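Local coordinates for protein alanine racemase, biosynthetic (Pseudomonas aeruginosa PAO1, PDB 6A2F) that is a PLP-carrying enzyme of the alanine racemase family, built from an N-terminal TIM-barrel domain and a C-terminal beta-rich domain, at residues I100-L110 with W141-V151. Sequence-based numbering, arbitrary orientation.
Sequences IQGAEQGEAFL and WHARLRSHPGV
W141 pushes the six-membered end of its indole into helix 103-112 as a knob, in a hole made by A103, G106, E107 and L110. The outer edge of the six-membered ring reaches the backbone itself: W141 CH2 lies 3.4 Å from G106 C. G106 has no side chain, and this lets the indole come so close. The indole is carried there with CG anti to the carbonyl carbon (chi1 -81°). F133 stacks on the same indole.

Most of the other apolar contacts involve L110 or L145. The two methyls of L110 divide the work. CD2 touches the indole, 3.7 Å from W141 CZ3, and CD1 meets L145 CD2 at 3.6 Å. L145 CD2 also packs at the ring edge of F109, 3.8 Å from F109 CE2. Its other methyl, CD1, meets I100 CD1 tip to tip at 4.0 Å.

The contact joins helix 103-112 to helix 135-145, neighbouring outer helices of the N-terminal TIM barrel. Over residues 103-110 and 141-145 the axes run nearly parallel, 3° apart, with 12.5 Å between them at closest approach. Strand 118-123 lies between the two helices in the chain and packs beneath them: V120 touches I100, F109 and V151, and L122 touches L145.

The far end of the F109 ring meets the type I turn H148-V151, which leads into strand 151-157. There G150 O lies in the ring plane at its edge, 3.6 Å from F109 CZ. The rings of F109 and H148 meet obliquely, with planes at 48°.

Polar contact is slight, and no hydrogen bond crosses between the segments. On the exposed side, E107 OE1 and R144 NH1 form a long salt bridge of 4.0 Å. R144 NH2 also sits over one face of the W141 indole, towards its outer edge.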
loop_
_atom_site.group_PDB
_atom_site.type_symbol
_atom_site.label_atom_id
_atom_site.label_comp_id
_atom_site.label_asym_id
_atom_site.label_seq_id
_atom_site.Cartn_x
_atom_site.Cartn_y
_atom_site.Cartn_z
ATOM N N ILE A 100 7.347 19.511 -20.235
ATOM C CA ILE A 100 7.663 18.758 -21.451
ATOM C C ILE A 100 8.988 17.998 -21.270
ATOM O O ILE A 100 10.030 18.607 -21.029
ATOM C CB ILE A 100 7.691 19.660 -22.708
ATOM C CG1 ILE A 100 6.309 20.278 -22.951
ATOM C CG2 ILE A 100 8.137 18.862 -23.926
ATOM C CD1 ILE A 100 6.288 21.387 -23.980
ATOM N N GLN A 101 8.918 16.669 -21.387
ATOM C CA GLN A 101 10.037 15.753 -21.108
ATOM C C GLN A 101 10.540 15.028 -22.337
ATOM O O GLN A 101 11.678 14.569 -22.356
ATOM C CB GLN A 101 9.597 14.647 -20.157
ATOM C CG GLN A 101 9.054 15.107 -18.833
ATOM C CD GLN A 101 8.178 14.063 -18.177
ATOM O OE1 GLN A 101 7.632 13.174 -18.838
ATOM N NE2 GLN A 101 8.029 14.170 -16.868
ATOM N N GLY A 102 9.672 14.867 -23.332
ATOM C CA GLY A 102 9.974 14.037 -24.490
ATOM C C GLY A 102 9.423 14.616 -25.772
ATOM O O GLY A 102 8.595 15.529 -25.745
ATOM N N ALA A 103 9.896 14.082 -26.897
ATOM C CA ALA A 103 9.486 14.552 -28.219
ATOM C C ALA A 103 7.979 14.358 -28.423
ATOM O O ALA A 103 7.282 15.279 -28.870
ATOM C CB ALA A 103 10.287 13.848 -29.310
ATOM N N GLU A 104 7.481 13.173 -28.066
ATOM C CA GLU A 104 6.060 12.855 -28.220
ATOM C C GLU A 104 5.192 13.856 -27.447
ATOM O O GLU A 104 4.272 14.454 -28.011
ATOM C CB GLU A 104 5.762 11.409 -27.789
ATOM C CG GLU A 104 6.538 10.329 -28.544
ATOM C CD GLU A 104 7.950 10.094 -28.002
ATOM O OE1 GLU A 104 8.251 10.511 -26.858
ATOM O OE2 GLU A 104 8.769 9.480 -28.724
ATOM N N GLN A 105 5.516 14.053 -26.169
ATOM C CA GLN A 105 4.800 14.990 -25.304
ATOM C C GLN A 105 4.876 16.425 -25.828
ATOM O O GLN A 105 3.863 17.119 -25.899
ATOM C CB GLN A 105 5.357 14.918 -23.882
ATOM C CG GLN A 105 4.569 15.702 -22.850
ATOM C CD GLN A 105 5.102 15.491 -21.451
ATOM O OE1 GLN A 105 6.259 15.790 -21.162
ATOM N NE2 GLN A 105 4.254 14.976 -20.568
ATOM N N GLY A 106 6.078 16.860 -26.193
ATOM C CA GLY A 106 6.280 18.195 -26.765
ATOM C C GLY A 106 5.452 18.438 -28.013
ATOM O O GLY A 106 4.900 19.526 -28.207
ATOM N N GLU A 107 5.357 17.407 -28.847
ATOM C CA GLU A 107 4.567 17.463 -30.068
ATOM C C GLU A 107 3.069 17.543 -29.735
ATOM O O GLU A 107 2.305 18.219 -30.432
ATOM C CB GLU A 107 4.886 16.253 -30.954
ATOM C CG GLU A 107 4.995 16.565 -32.440
ATOM C CD GLU A 107 6.011 17.656 -32.759
ATOM O OE1 GLU A 107 7.232 17.392 -32.688
ATOM O OE2 GLU A 107 5.583 18.780 -33.099
ATOM N N ALA A 108 2.658 16.871 -28.659
ATOM C CA ALA A 108 1.266 16.913 -28.211
ATOM C C ALA A 108 0.861 18.311 -27.725
ATOM O O ALA A 108 -0.263 18.763 -27.981
ATOM C CB ALA A 108 1.015 15.869 -27.132
ATOM N N PHE A 109 1.778 18.987 -27.032
ATOM C CA PHE A 109 1.544 20.358 -26.585
ATOM C C PHE A 109 1.395 21.312 -27.770
ATOM O O PHE A 109 0.447 22.094 -27.827
ATOM C CB PHE A 109 2.659 20.838 -25.650
ATOM C CG PHE A 109 2.662 22.327 -25.433
ATOM C CD1 PHE A 109 1.728 22.923 -24.587
ATOM C CD2 PHE A 109 3.583 23.136 -26.091
ATOM C CE1 PHE A 109 1.722 24.293 -24.391
ATOM C CE2 PHE A 109 3.581 24.509 -25.897
ATOM C CZ PHE A 109 2.651 25.089 -25.045
ATOM N N LEU A 110 2.339 21.239 -28.705
ATOM C CA LEU A 110 2.277 22.005 -29.951
ATOM C C LEU A 110 0.949 21.809 -30.682
ATOM O O LEU A 110 0.324 22.781 -31.109
ATOM C CB LEU A 110 3.448 21.621 -30.866
ATOM C CG LEU A 110 4.742 22.454 -30.905
ATOM C CD1 LEU A 110 5.053 23.129 -29.581
ATOM C CD2 LEU A 110 5.924 21.600 -31.350
ATOM N N TRP A 141 14.365 22.342 -28.365
ATOM C CA TRP A 141 13.016 22.660 -27.897
ATOM C C TRP A 141 12.913 24.072 -27.327
ATOM O O TRP A 141 11.870 24.717 -27.460
ATOM C CB TRP A 141 12.505 21.605 -26.914
ATOM C CG TRP A 141 11.978 20.414 -27.630
ATOM C CD1 TRP A 141 12.661 19.272 -27.935
ATOM C CD2 TRP A 141 10.665 20.256 -28.179
ATOM N NE1 TRP A 141 11.851 18.407 -28.629
ATOM C CE2 TRP A 141 10.620 18.986 -28.793
ATOM C CE3 TRP A 141 9.522 21.062 -28.207
ATOM C CZ2 TRP A 141 9.475 18.499 -29.429
ATOM C CZ3 TRP A 141 8.381 20.580 -28.836
ATOM C CH2 TRP A 141 8.368 19.307 -29.440
ATOM N N HIS A 142 13.993 24.556 -26.714
ATOM C CA HIS A 142 14.038 25.940 -26.254
ATOM C C HIS A 142 13.875 26.896 -27.440
ATOM O O HIS A 142 13.070 27.828 -27.380
ATOM C CB HIS A 142 15.325 26.250 -25.483
ATOM C CG HIS A 142 15.374 27.646 -24.942
ATOM N ND1 HIS A 142 15.818 28.718 -25.688
ATOM C CD2 HIS A 142 15.011 28.148 -23.739
ATOM C CE1 HIS A 142 15.735 29.820 -24.961
ATOM N NE2 HIS A 142 15.246 29.502 -23.775
ATOM N N ALA A 143 14.629 26.639 -28.511
ATOM C CA ALA A 143 14.553 27.417 -29.755
ATOM C C ALA A 143 13.141 27.448 -30.353
ATOM O O ALA A 143 12.713 28.472 -30.885
ATOM C CB ALA A 143 15.552 26.888 -30.778
ATOM N N ARG A 144 12.425 26.332 -30.258
ATOM C CA ARG A 144 11.066 26.251 -30.778
ATOM C C ARG A 144 10.081 27.016 -29.895
ATOM O O ARG A 144 9.173 27.679 -30.400
ATOM C CB ARG A 144 10.626 24.787 -30.922
ATOM C CG ARG A 144 9.557 24.546 -31.990
ATOM C CD ARG A 144 9.431 23.063 -32.361
ATOM N NE ARG A 144 10.697 22.339 -32.189
ATOM C CZ ARG A 144 10.894 21.052 -32.467
ATOM N NH1 ARG A 144 9.913 20.300 -32.960
ATOM N NH2 ARG A 144 12.096 20.517 -32.257
ATOM N N LEU A 145 10.281 26.941 -28.580
ATOM C CA LEU A 145 9.254 27.355 -27.619
ATOM C C LEU A 145 9.400 28.750 -27.017
ATOM O O LEU A 145 8.429 29.277 -26.476
ATOM C CB LEU A 145 9.121 26.318 -26.494
ATOM C CG LEU A 145 8.550 24.951 -26.883
ATOM C CD1 LEU A 145 8.727 23.954 -25.744
ATOM C CD2 LEU A 145 7.084 25.055 -27.277
ATOM N N ARG A 146 10.591 29.344 -27.108
ATOM C CA ARG A 146 10.877 30.611 -26.421
ATOM C C ARG A 146 9.918 31.765 -26.755
ATOM O O ARG A 146 9.570 32.550 -25.870
ATOM C CB ARG A 146 12.342 31.038 -26.612
ATOM C CG ARG A 146 12.733 32.373 -25.964
ATOM C CD ARG A 146 12.734 32.345 -24.436
ATOM N NE ARG A 146 11.427 32.664 -23.850
ATOM C CZ ARG A 146 11.183 32.752 -22.542
ATOM N NH1 ARG A 146 12.152 32.550 -21.653
ATOM N NH2 ARG A 146 9.962 33.048 -22.116
ATOM N N SER A 147 9.497 31.863 -28.017
ATOM C CA SER A 147 8.529 32.885 -28.424
ATOM C C SER A 147 7.234 32.281 -28.995
ATOM O O SER A 147 6.499 32.949 -29.734
ATOM C CB SER A 147 9.157 33.899 -29.401
ATOM O OG SER A 147 9.407 33.317 -30.670
ATOM N N HIS A 148 6.962 31.025 -28.639
ATOM C CA HIS A 148 5.710 30.361 -29.004
ATOM C C HIS A 148 4.527 31.006 -28.272
ATOM O O HIS A 148 4.594 31.216 -27.059
ATOM C CB HIS A 148 5.773 28.858 -28.685
ATOM C CG HIS A 148 4.602 28.080 -29.208
ATOM N ND1 HIS A 148 4.659 27.336 -30.367
ATOM C CD2 HIS A 148 3.340 27.940 -28.734
ATOM C CE1 HIS A 148 3.486 26.767 -30.583
ATOM N NE2 HIS A 148 2.669 27.120 -29.608
ATOM N N PRO A 149 3.436 31.307 -29.008
ATOM C CA PRO A 149 2.265 32.004 -28.465
ATOM C C PRO A 149 1.546 31.285 -27.313
ATOM O O PRO A 149 0.846 31.934 -26.532
ATOM C CB PRO A 149 1.331 32.120 -29.674
ATOM C CG PRO A 149 1.789 31.061 -30.624
ATOM C CD PRO A 149 3.273 31.015 -30.445
ATOM N N GLY A 150 1.701 29.966 -27.222
ATOM C CA GLY A 150 1.089 29.184 -26.149
ATOM C C GLY A 150 1.964 29.049 -24.911
ATOM O O GLY A 150 1.588 28.380 -23.950
ATOM N N VAL A 151 3.129 29.673 -24.929
ATOM C CA VAL A 151 4.035 29.592 -23.800
ATOM C C VAL A 151 4.109 30.921 -23.074
ATOM O O VAL A 151 4.353 31.950 -23.681
ATOM C CB VAL A 151 5.458 29.212 -24.244
ATOM C CG1 VAL A 151 6.406 29.245 -23.063
ATOM C CG2 VAL A 151 5.476 27.853 -24.919
#